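Local coordinates for periplasmic iron-binding protein (Synechocystis sp., PDB 2VOZ) that binds ferric iron in the periplasm and probably hands it to an ABC transporter that imports it, at residues B[93-98]-B[120-125]; B[101-106]-B[277-282]; B[110-115]-B[124-129]. One frame throughout, in Å; residues are numbered along the deposited sequence.

In the fold
Along the chain, helix 88-96 comes first, then the loop 101-106, then helix 106-111 and strand 124-136. Contact 1 brings the end of helix 88-96 against the approach to that strand and closes a loop of 21 residues. Contact 2 joins the loop 101-106 to helix 275-285, across 170 intervening residues. Contacts 1 and 2 cross, because 101-106 lies between the segments of contact 1 and 277-282 beyond them. Contact 3 closes the shortest loop, 110-115 to 124-129, which falls wholly within the span of contact 2. Contacts 1 and 3 share Tyr124 and Gly125. In the solute-binding fold, contact 3 packs the turn after helix 106-111 on the start of strand 124-136.

Contact 1 of 3, residues B[93-98]-B[120-125]; sequences RAEQAG and DGLWYG
Glu95, in the last turn of helix 88-96, reaches across to Leu122 and Trp123, just before strand 124-136. The contact ties the helix to the loop that leads into this strand, within the bacterial solute-binding fold. Gly98 ends the helix in a Schellman motif, with its N bonded to the Glu95 carbonyl oxygen.

The second segment enters through a turn at Asp120 and Gly121. Gly121 has a positive phi and is backbone-bonded to Val103.

Leu122 follows. Its side chain crosses that of Glu95 at about a right angle. One branch does the touching: Leu122 CD1 lies 3.8 Å from Glu95 CG.

Trp123 comes next. With its CG between the backbone N and the carbonyl carbon (chi1 51°), the indole is turned to the helix and NE1 comes beside Glu95. The indole packs on Ala88 and Leu91 of the same helix, and His118 meets it edge-to-face. Glu95 lies at the indole edge, with CG in the ring plane. The carboxylate is turned 44° from that plane. One hydrogen bond from the indole N-H fixes this corner and satisfies a nitrogen of a buried ring. The bond is nearly straight: Trp123 NE1 lies 2.8 Å from Glu95 OE2, which it meets on the anti side, tilted out of the carboxylate plane.

Contact 2 of 3, residues B[101-106]-B[277-282]; sequences QPVRSG and AAIAFL
Val103 and Ile279 point at each other tip to tip. Each side chain leaves its backbone toward the other segment. The closest atoms are Val103 CG1 and Ile279 CG1, 3.8 Å apart. The end of the isoleucine is nearly as close, with Ile279 CD1 3.9 Å from Val103 CG1. Ile279 holds CG1 beside its backbone N (chi1 -65°), which turns the longer branch to the valine. The other branch, CG2, is directed to Ser105, whose CB lies 4.4 Å from it.

This is apolar packing of a helix against an extended loop in the periplasmic solute-binding fold. The loop 101-106 links helix 88-96 to helix 106-111, and its partner is helix 275-285. Val103 also touches Val268 of strand 261-268 and Tyr124 of strand 124-136. Leu282, one turn after Ile279, packs on the same two strands at Val268 and Phe126. Cutting Ile279 back to an alanine takes away CG1, CG2 and CD1, and is likely to leave a gap beside Val103 and Ser105 CB without its neighbour.

Ser105 is the N-cap of helix 106-111. Its OG is bonded to the backbone N of Leu108 and also to the Glu283 carboxylate on helix 275-285.

Contact 3 of 3, residues B[110-115]-B[124-129]; sequences ERIPEN and YGFTQR
Ile112 makes the apolar contacts with Tyr124 and Phe126 through one methyl group. Its CD1 lies 3.8 Å from Tyr124 CB and 3.7 Å from Phe126 CE1. The methyl thus sits between Tyr124 CB and the CE1 atom of Phe126. It approaches both rings obliquely. Phe126 leaves its backbone heading away from Ile112, but with CG beside the backbone N (chi1 -68°) the ring end comes back to the methyl. The chain of Ile112 is extended to CD1 (chi2 -180°), which carries it that far.

Carbon-to-oxygen packing adds a third partner. Gly125 O is 3.6 Å from Ile112 CD1 and 3.8 Å from Ile112 CG2. Both branches of the isoleucine cover this oxygen. It is buried without any hydrogen-bond partner.

Backbone bonds join this strand to strand 261-268. Tyr124 pairs with Ala266, and both Phe126 and Thr127 face Ser264. Phe126 lies about 12 Å, side chain to side chain, from the iron ligand Tyr44. The extra residue opposite Ser264 makes a classic beta bulge, here in the sheet of a periplasmic ferric-binding protein.

Contact 1 of 3, residues B[93-98]-B[120-125]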
loop_
_atom_site.group_PDB
_atom_site.type_symbol
_atom_site.label_atom_id
_atom_site.label_comp_id
_atom_site.label_asym_id
_atom_site.label_seq_id
_atom_site.Cartn_x
_atom_site.Cartn_y
_atom_site.Cartn_z
ATOM N N ARG B 93 -17.911 4.450 24.787
ATOM C CA ARG B 93 -16.776 4.079 25.646
ATOM C C ARG B 93 -15.824 5.244 25.847
ATOM O O ARG B 93 -15.303 5.449 26.959
ATOM C CB ARG B 93 -16.020 2.882 25.117
ATOM C CG ARG B 93 -16.861 1.638 25.146
ATOM C CD ARG B 93 -15.999 0.409 24.796
ATOM N NE ARG B 93 -16.880 -0.743 24.598
ATOM C CZ ARG B 93 -16.507 -1.881 24.014
ATOM N NH1 ARG B 93 -17.392 -2.862 23.887
ATOM N NH2 ARG B 93 -15.251 -2.047 23.581
ATOM N N ALA B 94 -15.618 6.033 24.789
ATOM C CA ALA B 94 -14.811 7.257 24.885
ATOM C C ALA B 94 -15.447 8.287 25.843
ATOM O O ALA B 94 -14.775 8.877 26.683
ATOM C CB ALA B 94 -14.628 7.883 23.491
ATOM N N GLU B 95 -16.754 8.473 25.698
ATOM C CA GLU B 95 -17.564 9.355 26.507
ATOM C C GLU B 95 -17.450 8.961 27.974
ATOM O O GLU B 95 -17.268 9.800 28.872
ATOM C CB GLU B 95 -18.983 9.093 26.038
ATOM C CG GLU B 95 -19.846 10.234 25.737
ATOM C CD GLU B 95 -21.276 9.723 25.705
ATOM O OE1 GLU B 95 -21.956 9.867 26.748
ATOM O OE2 GLU B 95 -21.662 9.087 24.694
ATOM N N GLN B 96 -17.510 7.661 28.225
ATOM C CA GLN B 96 -17.485 7.138 29.577
ATOM C C GLN B 96 -16.124 7.352 30.249
ATOM O O GLN B 96 -16.076 7.577 31.473
ATOM C CB GLN B 96 -17.971 5.689 29.573
ATOM C CG GLN B 96 -19.435 5.644 29.025
ATOM C CD GLN B 96 -20.440 6.256 29.987
ATOM O OE1 GLN B 96 -20.648 5.719 31.055
ATOM N NE2 GLN B 96 -21.066 7.379 29.608
ATOM N N ALA B 97 -15.047 7.316 29.447
ATOM C CA ALA B 97 -13.688 7.649 29.886
ATOM C C ALA B 97 -13.510 9.180 30.058
ATOM O O ALA B 97 -12.426 9.682 30.427
ATOM C CB ALA B 97 -12.704 7.108 28.909
ATOM N N GLY B 98 -14.575 9.918 29.767
ATOM C CA GLY B 98 -14.568 11.371 29.943
ATOM C C GLY B 98 -13.689 12.087 28.940
ATOM O O GLY B 98 -13.108 13.136 29.249
ATOM N N ASP B 120 -26.019 16.002 23.940
ATOM C CA ASP B 120 -25.302 17.046 24.672
ATOM C C ASP B 120 -24.162 17.625 23.857
ATOM O O ASP B 120 -23.333 18.405 24.374
ATOM C CB ASP B 120 -24.799 16.505 26.019
ATOM C CG ASP B 120 -25.918 16.089 26.922
ATOM O OD1 ASP B 120 -26.949 16.795 26.940
ATOM O OD2 ASP B 120 -25.780 15.051 27.603
ATOM N N GLY B 121 -24.102 17.258 22.578
ATOM C CA GLY B 121 -23.080 17.813 21.683
ATOM C C GLY B 121 -21.672 17.273 21.883
ATOM O O GLY B 121 -20.699 17.887 21.456
ATOM N N LEU B 122 -21.574 16.103 22.502
ATOM C CA LEU B 122 -20.283 15.490 22.808
ATOM C C LEU B 122 -19.642 14.843 21.586
ATOM O O LEU B 122 -18.419 14.781 21.486
ATOM C CB LEU B 122 -20.457 14.457 23.912
ATOM C CG LEU B 122 -20.703 14.984 25.332
ATOM C CD1 LEU B 122 -20.941 13.807 26.282
ATOM C CD2 LEU B 122 -19.519 15.838 25.762
ATOM N N TRP B 123 -20.478 14.317 20.686
ATOM C CA TRP B 123 -19.958 13.714 19.452
ATOM C C TRP B 123 -21.058 13.659 18.399
ATOM O O TRP B 123 -22.255 13.859 18.712
ATOM C CB TRP B 123 -19.321 12.339 19.717
ATOM C CG TRP B 123 -20.173 11.346 20.502
ATOM C CD1 TRP B 123 -19.987 10.972 21.811
ATOM C CD2 TRP B 123 -21.321 10.619 20.035
ATOM N NE1 TRP B 123 -20.937 10.047 22.178
ATOM C CE2 TRP B 123 -21.760 9.807 21.108
ATOM C CE3 TRP B 123 -22.015 10.563 18.811
ATOM C CZ2 TRP B 123 -22.862 8.968 21.008
ATOM C CZ3 TRP B 123 -23.150 9.708 18.709
ATOM C CH2 TRP B 123 -23.545 8.927 19.819
ATOM N N TYR B 124 -20.635 13.402 17.153
ATOM C CA TYR B 124 -21.488 13.614 15.981
ATOM C C TYR B 124 -21.274 12.482 15.001
ATOM O O TYR B 124 -20.133 12.110 14.742
ATOM C CB TYR B 124 -21.100 14.944 15.288
ATOM C CG TYR B 124 -21.321 16.083 16.230
ATOM C CD1 TYR B 124 -20.373 16.410 17.178
ATOM C CD2 TYR B 124 -22.526 16.791 16.212
ATOM C CE1 TYR B 124 -20.606 17.478 18.118
ATOM C CE2 TYR B 124 -22.783 17.832 17.138
ATOM C CZ TYR B 124 -21.822 18.162 18.076
ATOM O OH TYR B 124 -22.061 19.165 18.980
ATOM N N GLY B 125 -22.356 11.910 14.485
ATOM C CA GLY B 125 -22.202 10.901 13.404
ATOM C C GLY B 125 -21.876 11.578 12.085
ATOM O O GLY B 125 -22.435 12.640 11.762
#

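Contact 2 of 3, residues B[101-106]-B[277-282]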
loop_
_atom_site.group_PDB
_atom_site.type_symbol
_atom_site.label_atom_id
_atom_site.label_comp_id
_atom_site.label_asym_id
_atom_site.label_seq_id
_atom_site.Cartn_x
_atom_site.Cartn_y
_atom_site.Cartn_z
ATOM N N GLN B 101 -15.228 16.905 25.078
ATOM C CA GLN B 101 -15.899 18.126 25.532
ATOM C C GLN B 101 -17.090 18.424 24.636
ATOM O O GLN B 101 -17.043 18.188 23.427
ATOM C CB GLN B 101 -14.963 19.327 25.533
ATOM C CG GLN B 101 -14.291 19.684 24.211
ATOM C CD GLN B 101 -13.433 20.921 24.314
ATOM O OE1 GLN B 101 -13.934 22.022 24.630
ATOM N NE2 GLN B 101 -12.149 20.771 24.023
ATOM N N PRO B 102 -18.122 19.028 25.213
ATOM C CA PRO B 102 -19.241 19.426 24.353
ATOM C C PRO B 102 -18.891 20.606 23.464
ATOM O O PRO B 102 -18.132 21.507 23.851
ATOM C CB PRO B 102 -20.349 19.794 25.345
ATOM C CG PRO B 102 -19.600 20.227 26.612
ATOM C CD PRO B 102 -18.330 19.370 26.635
ATOM N N VAL B 103 -19.366 20.553 22.238
ATOM C CA VAL B 103 -19.227 21.716 21.368
ATOM C C VAL B 103 -20.596 22.145 20.875
ATOM O O VAL B 103 -21.522 21.321 20.761
ATOM C CB VAL B 103 -18.245 21.486 20.202
ATOM C CG1 VAL B 103 -16.816 21.159 20.722
ATOM C CG2 VAL B 103 -18.747 20.426 19.302
ATOM N N ARG B 104 -20.705 23.441 20.601
ATOM C CA ARG B 104 -21.940 24.031 20.131
ATOM C C ARG B 104 -21.624 24.665 18.793
ATOM O O ARG B 104 -20.902 25.662 18.706
ATOM C CB ARG B 104 -22.436 25.064 21.161
ATOM N N SER B 105 -22.146 24.066 17.736
ATOM C CA SER B 105 -21.901 24.530 16.396
ATOM C C SER B 105 -23.212 24.599 15.680
ATOM O O SER B 105 -23.895 23.573 15.499
ATOM C CB SER B 105 -20.987 23.559 15.641
ATOM O OG SER B 105 -21.073 23.837 14.255
ATOM N N GLY B 106 -23.554 25.811 15.246
ATOM C CA GLY B 106 -24.698 26.005 14.374
ATOM C C GLY B 106 -24.725 25.109 13.154
ATOM O O GLY B 106 -25.739 24.486 12.912
ATOM N N ALA B 277 -9.914 24.852 15.403
ATOM C CA ALA B 277 -9.642 24.071 14.193
ATOM C C ALA B 277 -10.378 22.742 14.249
ATOM O O ALA B 277 -10.853 22.229 13.226
ATOM C CB ALA B 277 -8.151 23.869 13.994
ATOM N N ALA B 278 -10.472 22.169 15.456
ATOM C CA ALA B 278 -11.156 20.870 15.638
ATOM C C ALA B 278 -12.645 20.992 15.294
ATOM O O ALA B 278 -13.211 20.182 14.555
ATOM C CB ALA B 278 -10.963 20.357 17.109
ATOM N N ILE B 279 -13.258 22.070 15.776
ATOM C CA ILE B 279 -14.653 22.319 15.461
ATOM C C ILE B 279 -14.795 22.560 13.971
ATOM O O ILE B 279 -15.707 22.013 13.337
ATOM C CB ILE B 279 -15.222 23.478 16.313
ATOM C CG1 ILE B 279 -15.218 23.056 17.805
ATOM C CG2 ILE B 279 -16.601 23.973 15.763
ATOM C CD1 ILE B 279 -15.500 24.213 18.712
ATOM N N ALA B 280 -13.871 23.330 13.398
ATOM C CA ALA B 280 -13.884 23.610 11.956
ATOM C C ALA B 280 -13.779 22.308 11.139
ATOM O O ALA B 280 -14.412 22.160 10.090
ATOM C CB ALA B 280 -12.742 24.570 11.594
ATOM N N PHE B 281 -12.981 21.384 11.650
ATOM C CA PHE B 281 -12.808 20.107 11.010
ATOM C C PHE B 281 -14.128 19.336 11.045
ATOM O O PHE B 281 -14.537 18.803 10.014
ATOM C CB PHE B 281 -11.702 19.287 11.664
ATOM C CG PHE B 281 -11.518 17.956 11.016
ATOM C CD1 PHE B 281 -10.890 17.867 9.771
ATOM C CD2 PHE B 281 -11.996 16.805 11.622
ATOM C CE1 PHE B 281 -10.698 16.651 9.155
ATOM C CE2 PHE B 281 -11.807 15.554 10.983
ATOM C CZ PHE B 281 -11.184 15.499 9.759
ATOM N N LEU B 282 -14.802 19.272 12.197
ATOM C CA LEU B 282 -16.119 18.585 12.269
ATOM C C LEU B 282 -17.097 19.204 11.298
ATOM O O LEU B 282 -17.805 18.498 10.578
ATOM C CB LEU B 282 -16.720 18.604 13.690
ATOM C CG LEU B 282 -15.927 17.850 14.771
ATOM C CD1 LEU B 282 -16.701 18.041 16.052
ATOM C CD2 LEU B 282 -15.751 16.362 14.393
#

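Contact 3 of 3, residues B[110-115]-B[124-129]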
loop_
_atom_site.group_PDB
_atom_site.type_symbol
_atom_site.label_atom_id
_atom_site.label_comp_id
_atom_site.label_asym_id
_atom_site.label_seq_id
_atom_site.Cartn_x
_atom_site.Cartn_y
_atom_site.Cartn_z
ATOM N N GLU B 110 -27.503 22.264 12.468
ATOM C CA GLU B 110 -28.435 22.433 11.354
ATOM C C GLU B 110 -28.346 21.277 10.369
ATOM O O GLU B 110 -29.379 20.854 9.789
ATOM C CB GLU B 110 -28.175 23.753 10.640
ATOM C CG GLU B 110 -28.544 24.972 11.462
ATOM C CD GLU B 110 -30.035 25.288 11.474
ATOM O OE1 GLU B 110 -30.449 26.027 12.396
ATOM O OE2 GLU B 110 -30.774 24.819 10.568
ATOM N N ARG B 111 -27.143 20.726 10.192
ATOM C CA ARG B 111 -26.934 19.754 9.108
ATOM C C ARG B 111 -27.063 18.300 9.517
ATOM O O ARG B 111 -27.669 17.508 8.797
ATOM C CB ARG B 111 -25.573 19.973 8.442
ATOM C CG ARG B 111 -25.507 21.319 7.704
ATOM C CD ARG B 111 -24.109 21.636 7.154
ATOM N NE ARG B 111 -23.696 20.597 6.204
ATOM C CZ ARG B 111 -24.139 20.481 4.946
ATOM N NH1 ARG B 111 -25.006 21.366 4.450
ATOM N NH2 ARG B 111 -23.708 19.480 4.179
ATOM N N ILE B 112 -26.487 17.962 10.660
ATOM C CA ILE B 112 -26.497 16.562 11.094
ATOM C C ILE B 112 -27.831 16.237 11.757
ATOM O O ILE B 112 -28.225 16.921 12.728
ATOM C CB ILE B 112 -25.313 16.263 12.028
ATOM C CG1 ILE B 112 -23.993 16.502 11.266
ATOM C CG2 ILE B 112 -25.408 14.816 12.541
ATOM C CD1 ILE B 112 -22.750 16.223 12.097
ATOM N N PRO B 113 -28.540 15.197 11.259
ATOM C CA PRO B 113 -29.799 14.824 11.868
ATOM C C PRO B 113 -29.664 14.710 13.377
ATOM O O PRO B 113 -28.697 14.107 13.866
ATOM C CB PRO B 113 -30.070 13.439 11.254
ATOM C CG PRO B 113 -29.541 13.591 9.895
ATOM C CD PRO B 113 -28.247 14.335 10.087
ATOM N N GLU B 114 -30.639 15.276 14.103
ATOM C CA GLU B 114 -30.611 15.228 15.559
ATOM C C GLU B 114 -30.366 13.816 16.130
ATOM O O GLU B 114 -29.673 13.664 17.117
ATOM C CB GLU B 114 -31.930 15.810 16.110
ATOM C CG GLU B 114 -31.955 15.986 17.623
ATOM N N ASN B 115 -30.932 12.788 15.505
ATOM C CA ASN B 115 -30.808 11.429 16.075
ATOM C C ASN B 115 -29.473 10.750 15.785
ATOM O O ASN B 115 -29.176 9.682 16.342
ATOM C CB ASN B 115 -31.973 10.529 15.654
ATOM C CG ASN B 115 -31.863 10.048 14.246
ATOM O OD1 ASN B 115 -31.856 10.826 13.309
ATOM N ND2 ASN B 115 -31.752 8.733 14.087
ATOM N N TYR B 124 -20.635 13.402 17.153
ATOM C CA TYR B 124 -21.488 13.614 15.981
ATOM C C TYR B 124 -21.274 12.482 15.001
ATOM O O TYR B 124 -20.133 12.110 14.742
ATOM C CB TYR B 124 -21.100 14.944 15.288
ATOM C CG TYR B 124 -21.321 16.083 16.230
ATOM C CD1 TYR B 124 -20.373 16.410 17.178
ATOM C CD2 TYR B 124 -22.526 16.791 16.212
ATOM C CE1 TYR B 124 -20.606 17.478 18.118
ATOM C CE2 TYR B 124 -22.783 17.832 17.138
ATOM C CZ TYR B 124 -21.822 18.162 18.076
ATOM O OH TYR B 124 -22.061 19.165 18.980
ATOM N N GLY B 125 -22.356 11.910 14.485
ATOM C CA GLY B 125 -22.202 10.901 13.404
ATOM C C GLY B 125 -21.876 11.578 12.085
ATOM O O GLY B 125 -22.435 12.640 11.762
ATOM N N PHE B 126 -20.905 11.002 11.365
ATOM C CA PHE B 126 -20.559 11.487 10.040
ATOM C C PHE B 126 -20.846 10.515 8.903
ATOM O O PHE B 126 -20.942 10.955 7.755
ATOM C CB PHE B 126 -19.121 11.983 10.008
ATOM C CG PHE B 126 -18.940 13.210 10.814
ATOM C CD1 PHE B 126 -19.387 14.457 10.308
ATOM C CD2 PHE B 126 -18.427 13.137 12.092
ATOM C CE1 PHE B 126 -19.251 15.617 11.065
ATOM C CE2 PHE B 126 -18.327 14.286 12.876
ATOM C CZ PHE B 126 -18.726 15.523 12.354
ATOM N N THR B 127 -20.944 9.219 9.201
ATOM C CA THR B 127 -21.484 8.258 8.221
ATOM C C THR B 127 -22.434 7.364 8.971
ATOM O O THR B 127 -22.404 7.324 10.207
ATOM C CB THR B 127 -20.363 7.377 7.593
ATOM O OG1 THR B 127 -19.834 6.533 8.612
ATOM C CG2 THR B 127 -19.280 8.260 6.994
ATOM N N GLN B 128 -23.258 6.620 8.247
ATOM C CA GLN B 128 -24.117 5.654 8.881
ATOM C C GLN B 128 -24.130 4.342 8.103
ATOM O O GLN B 128 -23.811 4.303 6.911
ATOM C CB GLN B 128 -25.522 6.220 9.109
ATOM C CG GLN B 128 -26.254 6.538 7.894
ATOM C CD GLN B 128 -27.603 7.244 8.154
ATOM O OE1 GLN B 128 -28.386 6.849 9.019
ATOM N NE2 GLN B 128 -27.864 8.283 7.387
ATOM N N ARG B 129 -24.360 3.254 8.832
ATOM C CA ARG B 129 -24.457 1.919 8.255
ATOM C C ARG B 129 -25.743 1.332 8.820
ATOM O O ARG B 129 -26.260 1.823 9.836
ATOM C CB ARG B 129 -23.256 1.018 8.669
ATOM C CG ARG B 129 -23.033 0.853 10.201
ATOM C CD ARG B 129 -22.102 1.922 10.858
ATOM N NE ARG B 129 -20.794 1.948 10.207
ATOM C CZ ARG B 129 -19.825 1.039 10.433
ATOM N NH1 ARG B 129 -20.012 0.072 11.325
ATOM N NH2 ARG B 129 -18.693 1.084 9.749
#